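Local coordinates for protein beta-fructofuranosidase (Arthrobacter, PDB 3WPU) that belongs to the levansucrase/invertase family of the beta-fructosidase clan, whose catalytic domain is a five-bladed beta-propeller, at residues Lys507-Tyr519 against Thr528-Tyr540. Sequence-based numbering, arbitrary orientation.
Sequences KIRKILGSKFDDY and TVRALIEKLLAQY
The Tyr519 ring takes Ile533 CG2 over one face in a CH-pi contact, the methyl 4.0 Å from the ring centroid and 16° off the normal. Extended with CG anti to the backbone N (chi1 180°), the tyrosine carries its ring alongside helix 528-539, where CE1 comes to 3.6 Å from Arg530 NH1, approached obliquely. Its OH is buried without a polar partner. Ile533 CG2 also meets the Phe516 ring obliquely, 3.8 Å from CE1; one face of that ring bears Leu512 CD1 toward its rim, and Phe491 meets it edge-to-face. At the C-terminal end of helix 528-539, Leu536 O lies in plane at the edge of the Tyr540 ring, while Ile508 CG1 approaches CD2 from an oblique direction.

Three short helices make up this C-terminal helical appendage: helix 507-512 runs roughly antiparallel to helix 528-539 (152°), and beyond the positive-phi Gly513, helix 514-519 crosses the same partner nearly at right angles. Ile533 is the knob in a hole formed by Leu512, Lys515, Phe516 and Tyr519, its CD1 lying 3.7 Å from Tyr519 CB. Phe491 and Phe496, from the antiparallel strands 488-493 and 496-500, both touch Leu537, and Phe496 also touches Tyr519.

Leu512 and Leu536 reach tip to tip, and packing is tight here: Leu536 CD2 is 3.5 Å from Leu512 CG, and Leu532 CD1 presses equally close to Leu512 CD2. Ile511 CG2 flanks the same Leu536 methyl. At the solvent-exposed margin, the bent Lys507 chain crosses the end of Tyr540 at about a right angle, with CD 3.3 Å from OH and NZ giving that oxygen a weak hydrogen bond.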
loop_
_atom_site.group_PDB
_atom_site.type_symbol
_atom_site.label_atom_id
_atom_site.label_comp_id
_atom_site.label_asym_id
_atom_site.label_seq_id
_atom_site.Cartn_x
_atom_site.Cartn_y
_atom_site.Cartn_z
ATOM N N LYS A 507 -5.921 20.507 -23.367
ATOM C CA LYS A 507 -6.364 21.788 -23.913
ATOM C C LYS A 507 -5.224 22.798 -23.941
ATOM O O LYS A 507 -4.998 23.483 -24.941
ATOM C CB LYS A 507 -7.502 22.341 -23.052
ATOM C CG LYS A 507 -8.323 23.443 -23.699
ATOM C CD LYS A 507 -9.763 23.420 -23.178
ATOM C CE LYS A 507 -10.763 23.883 -24.231
ATOM N NZ LYS A 507 -10.644 25.336 -24.535
ATOM N N ILE A 508 -4.521 22.885 -22.814
ATOM C CA ILE A 508 -3.382 23.775 -22.657
ATOM C C ILE A 508 -2.308 23.471 -23.697
ATOM O O ILE A 508 -1.735 24.385 -24.297
ATOM C CB ILE A 508 -2.805 23.654 -21.234
ATOM C CG1 ILE A 508 -3.768 24.301 -20.237
ATOM C CG2 ILE A 508 -1.412 24.277 -21.138
ATOM C CD1 ILE A 508 -3.596 23.804 -18.817
ATOM N N ARG A 509 -2.030 22.191 -23.903
ATOM C CA ARG A 509 -1.011 21.798 -24.850
ATOM C C ARG A 509 -1.406 22.170 -26.271
ATOM O O ARG A 509 -0.566 22.610 -27.046
ATOM C CB ARG A 509 -0.723 20.306 -24.753
ATOM C CG ARG A 509 0.039 19.942 -23.489
ATOM C CD ARG A 509 0.165 18.437 -23.338
ATOM N NE ARG A 509 1.006 18.050 -22.203
ATOM C CZ ARG A 509 2.340 18.089 -22.187
ATOM N NH1 ARG A 509 3.032 18.524 -23.239
ATOM N NH2 ARG A 509 2.994 17.698 -21.098
ATOM N N LYS A 510 -2.679 21.985 -26.598
ATOM C CA LYS A 510 -3.187 22.318 -27.927
ATOM C C LYS A 510 -3.078 23.823 -28.193
ATOM O O LYS A 510 -2.580 24.235 -29.238
ATOM C CB LYS A 510 -4.640 21.834 -28.087
ATOM C CG LYS A 510 -4.772 20.387 -28.565
ATOM C CD LYS A 510 -5.046 20.281 -30.066
ATOM C CE LYS A 510 -3.946 20.896 -30.932
ATOM N NZ LYS A 510 -4.373 21.069 -32.352
ATOM N N ILE A 511 -3.530 24.628 -27.235
ATOM C CA ILE A 511 -3.479 26.093 -27.337
ATOM C C ILE A 511 -2.054 26.649 -27.460
ATOM O O ILE A 511 -1.798 27.545 -28.282
ATOM C CB ILE A 511 -4.164 26.760 -26.125
ATOM C CG1 ILE A 511 -5.668 26.475 -26.141
ATOM C CG2 ILE A 511 -3.919 28.269 -26.122
ATOM C CD1 ILE A 511 -6.377 26.838 -24.860
ATOM N N LEU A 512 -1.128 26.133 -26.648
ATOM C CA LEU A 512 0.238 26.665 -26.619
ATOM C C LEU A 512 1.146 26.073 -27.694
ATOM O O LEU A 512 2.078 26.732 -28.152
ATOM C CB LEU A 512 0.874 26.461 -25.239
ATOM C CG LEU A 512 0.153 27.129 -24.075
ATOM C CD1 LEU A 512 0.763 26.680 -22.750
ATOM C CD2 LEU A 512 0.176 28.651 -24.198
ATOM N N GLY A 513 0.885 24.835 -28.090
ATOM C CA GLY A 513 1.737 24.151 -29.041
ATOM C C GLY A 513 3.199 24.178 -28.649
ATOM O O GLY A 513 3.551 23.919 -27.493
ATOM N N SER A 514 4.049 24.528 -29.611
ATOM C CA SER A 514 5.499 24.379 -29.488
ATOM C C SER A 514 6.145 25.220 -28.386
ATOM O O SER A 514 7.149 24.806 -27.809
ATOM C CB SER A 514 6.151 24.740 -30.822
ATOM O OG SER A 514 5.851 26.090 -31.157
ATOM N N LYS A 515 5.595 26.400 -28.093
ATOM C CA LYS A 515 6.185 27.252 -27.046
ATOM C C LYS A 515 6.133 26.588 -25.648
ATOM O O LYS A 515 6.988 26.861 -24.792
ATOM C CB LYS A 515 5.586 28.673 -27.040
ATOM C CG LYS A 515 4.074 28.769 -26.953
ATOM C CD LYS A 515 3.613 30.194 -26.663
ATOM C CE LYS A 515 3.602 31.072 -27.907
ATOM N NZ LYS A 515 2.418 30.799 -28.764
ATOM N N PHE A 516 5.164 25.698 -25.435
ATOM C CA PHE A 516 5.069 24.925 -24.180
ATOM C C PHE A 516 6.174 23.880 -24.048
ATOM O O PHE A 516 6.710 23.666 -22.964
ATOM C CB PHE A 516 3.710 24.218 -24.102
ATOM C CG PHE A 516 3.254 23.870 -22.706
ATOM C CD1 PHE A 516 3.523 24.698 -21.619
ATOM C CD2 PHE A 516 2.471 22.739 -22.494
ATOM C CE1 PHE A 516 3.052 24.384 -20.356
ATOM C CE2 PHE A 516 2.017 22.410 -21.227
ATOM C CZ PHE A 516 2.298 23.242 -20.159
ATOM N N ASP A 517 6.509 23.220 -25.153
ATOM C CA ASP A 517 7.519 22.158 -25.116
ATOM C C ASP A 517 8.867 22.719 -24.661
ATOM O O ASP A 517 9.561 22.109 -23.845
ATOM C CB ASP A 517 7.645 21.467 -26.480
ATOM C CG ASP A 517 6.324 20.902 -26.975
ATOM O OD1 ASP A 517 5.547 20.354 -26.153
ATOM O OD2 ASP A 517 6.063 21.002 -28.195
ATOM N N ASP A 518 9.213 23.905 -25.156
ATOM C CA ASP A 518 10.471 24.559 -24.788
ATOM C C ASP A 518 10.518 24.941 -23.305
ATOM O O ASP A 518 11.558 24.820 -22.656
ATOM C CB ASP A 518 10.699 25.819 -25.639
ATOM C CG ASP A 518 10.443 25.588 -27.128
ATOM O OD1 ASP A 518 10.916 24.567 -27.679
ATOM O OD2 ASP A 518 9.768 26.440 -27.745
ATOM N N TYR A 519 9.389 25.426 -22.793
ATOM C CA TYR A 519 9.221 25.774 -21.391
ATOM C C TYR A 519 9.416 24.531 -20.527
ATOM O O TYR A 519 10.089 24.585 -19.501
ATOM C CB TYR A 519 7.819 26.325 -21.198
ATOM C CG TYR A 519 7.382 26.755 -19.810
ATOM C CD1 TYR A 519 7.710 28.013 -19.313
ATOM C CD2 TYR A 519 6.548 25.949 -19.039
ATOM C CE1 TYR A 519 7.258 28.440 -18.070
ATOM C CE2 TYR A 519 6.098 26.364 -17.786
ATOM C CZ TYR A 519 6.452 27.612 -17.306
ATOM O OH TYR A 519 5.994 28.029 -16.063
ATOM N N THR A 528 7.388 37.389 -22.583
ATOM C CA THR A 528 6.029 37.333 -23.114
ATOM C C THR A 528 5.475 35.899 -23.114
ATOM O O THR A 528 4.326 35.654 -22.740
ATOM C CB THR A 528 5.980 37.926 -24.545
ATOM O OG1 THR A 528 6.438 39.276 -24.511
ATOM C CG2 THR A 528 4.593 37.915 -25.118
ATOM N N VAL A 529 6.276 34.953 -23.591
ATOM C CA VAL A 529 5.837 33.566 -23.584
ATOM C C VAL A 529 5.633 33.007 -22.173
ATOM O O VAL A 529 4.626 32.366 -21.901
ATOM C CB VAL A 529 6.823 32.686 -24.358
ATOM C CG1 VAL A 529 6.512 31.210 -24.133
ATOM C CG2 VAL A 529 6.734 33.038 -25.817
ATOM N N ARG A 530 6.575 33.279 -21.281
ATOM C CA ARG A 530 6.435 32.884 -19.884
ATOM C C ARG A 530 5.119 33.407 -19.322
ATOM O O ARG A 530 4.363 32.682 -18.683
ATOM C CB ARG A 530 7.618 33.405 -19.056
ATOM C CG ARG A 530 7.613 32.963 -17.595
ATOM C CD ARG A 530 8.914 33.341 -16.905
ATOM N NE ARG A 530 10.027 32.608 -17.490
ATOM C CZ ARG A 530 10.327 31.333 -17.219
ATOM N NH1 ARG A 530 9.606 30.623 -16.350
ATOM N NH2 ARG A 530 11.357 30.760 -17.831
ATOM N N ALA A 531 4.833 34.680 -19.585
ATOM C CA ALA A 531 3.606 35.282 -19.092
ATOM C C ALA A 531 2.356 34.613 -19.625
ATOM O O ALA A 531 1.375 34.421 -18.898
ATOM C CB ALA A 531 3.586 36.767 -19.444
ATOM N N LEU A 532 2.354 34.246 -20.901
ATOM C CA LEU A 532 1.140 33.719 -21.471
ATOM C C LEU A 532 0.917 32.266 -21.045
ATOM O O LEU A 532 -0.223 31.842 -20.874
ATOM C CB LEU A 532 1.109 33.933 -22.984
ATOM C CG LEU A 532 1.743 33.029 -24.027
ATOM C CD1 LEU A 532 0.693 32.064 -24.548
ATOM C CD2 LEU A 532 2.260 33.901 -25.182
ATOM N N ILE A 533 2.005 31.529 -20.831
ATOM C CA ILE A 533 1.901 30.168 -20.305
ATOM C C ILE A 533 1.341 30.205 -18.883
ATOM O O ILE A 533 0.396 29.480 -18.572
ATOM C CB ILE A 533 3.255 29.431 -20.355
ATOM C CG1 ILE A 533 3.639 29.170 -21.812
ATOM C CG2 ILE A 533 3.191 28.134 -19.556
ATOM C CD1 ILE A 533 5.023 28.589 -21.981
ATOM N N GLU A 534 1.899 31.069 -18.034
ATOM C CA GLU A 534 1.451 31.175 -16.635
ATOM C C GLU A 534 0.005 31.643 -16.516
ATOM O O GLU A 534 -0.715 31.208 -15.622
ATOM C CB GLU A 534 2.363 32.103 -15.826
ATOM C CG GLU A 534 3.766 31.576 -15.593
ATOM C CD GLU A 534 4.675 32.594 -14.926
ATOM O OE1 GLU A 534 4.206 33.696 -14.562
ATOM O OE2 GLU A 534 5.866 32.296 -14.763
ATOM N N LYS A 535 -0.428 32.528 -17.411
ATOM C CA LYS A 535 -1.822 32.971 -17.419
ATOM C C LYS A 535 -2.775 31.826 -17.784
ATOM O O LYS A 535 -3.824 31.648 -17.161
ATOM C CB LYS A 535 -2.004 34.154 -18.382
ATOM C CG LYS A 535 -3.434 34.375 -18.835
ATOM C CD LYS A 535 -3.485 35.226 -20.095
ATOM C CE LYS A 535 -4.222 34.494 -21.219
ATOM N NZ LYS A 535 -5.632 34.139 -20.904
ATOM N N LEU A 536 -2.413 31.050 -18.799
ATOM C CA LEU A 536 -3.262 29.951 -19.248
ATOM C C LEU A 536 -3.341 28.882 -18.156
ATOM O O LEU A 536 -4.407 28.335 -17.882
ATOM C CB LEU A 536 -2.730 29.367 -20.561
ATOM C CG LEU A 536 -3.632 28.437 -21.374
ATOM C CD1 LEU A 536 -4.983 29.059 -21.713
ATOM C CD2 LEU A 536 -2.904 28.031 -22.643
ATOM N N LEU A 537 -2.211 28.606 -17.521
ATOM C CA LEU A 537 -2.167 27.634 -16.440
ATOM C C LEU A 537 -3.028 28.093 -15.263
ATOM O O LEU A 537 -3.843 27.320 -14.738
ATOM C CB LEU A 537 -0.720 27.403 -16.013
ATOM C CG LEU A 537 0.080 26.516 -16.966
ATOM C CD1 LEU A 537 1.555 26.543 -16.582
ATOM C CD2 LEU A 537 -0.439 25.081 -16.974
ATOM N N ALA A 538 -2.870 29.357 -14.869
ATOM C CA ALA A 538 -3.668 29.922 -13.780
ATOM C C ALA A 538 -5.175 29.842 -14.050
ATOM O O ALA A 538 -5.960 29.691 -13.116
ATOM C CB ALA A 538 -3.252 31.357 -13.494
ATOM N N GLN A 539 -5.577 29.932 -15.318
ATOM C CA GLN A 539 -6.999 29.813 -15.678
ATOM C C GLN A 539 -7.587 28.424 -15.423
ATOM O O GLN A 539 -8.756 28.307 -15.056
ATOM C CB GLN A 539 -7.235 30.217 -17.140
ATOM C CG GLN A 539 -7.618 31.682 -17.269
ATOM C CD GLN A 539 -7.459 32.240 -18.668
ATOM O OE1 GLN A 539 -7.272 31.503 -19.643
ATOM N NE2 GLN A 539 -7.537 33.561 -18.771
ATOM N N TYR A 540 -6.777 27.383 -15.614
ATOM C CA TYR A 540 -7.227 26.001 -15.433
ATOM C C TYR A 540 -6.811 25.426 -14.078
ATOM O O TYR A 540 -6.001 26.014 -13.359
ATOM C CB TYR A 540 -6.688 25.125 -16.562
ATOM C CG TYR A 540 -7.306 25.421 -17.910
ATOM C CD1 TYR A 540 -8.418 24.710 -18.364
ATOM C CD2 TYR A 540 -6.784 26.415 -18.732
ATOM C CE1 TYR A 540 -8.982 24.981 -19.602
ATOM C CE2 TYR A 540 -7.340 26.695 -19.967
ATOM C CZ TYR A 540 -8.438 25.975 -20.398
ATOM O OH TYR A 540 -8.987 26.260 -21.625
#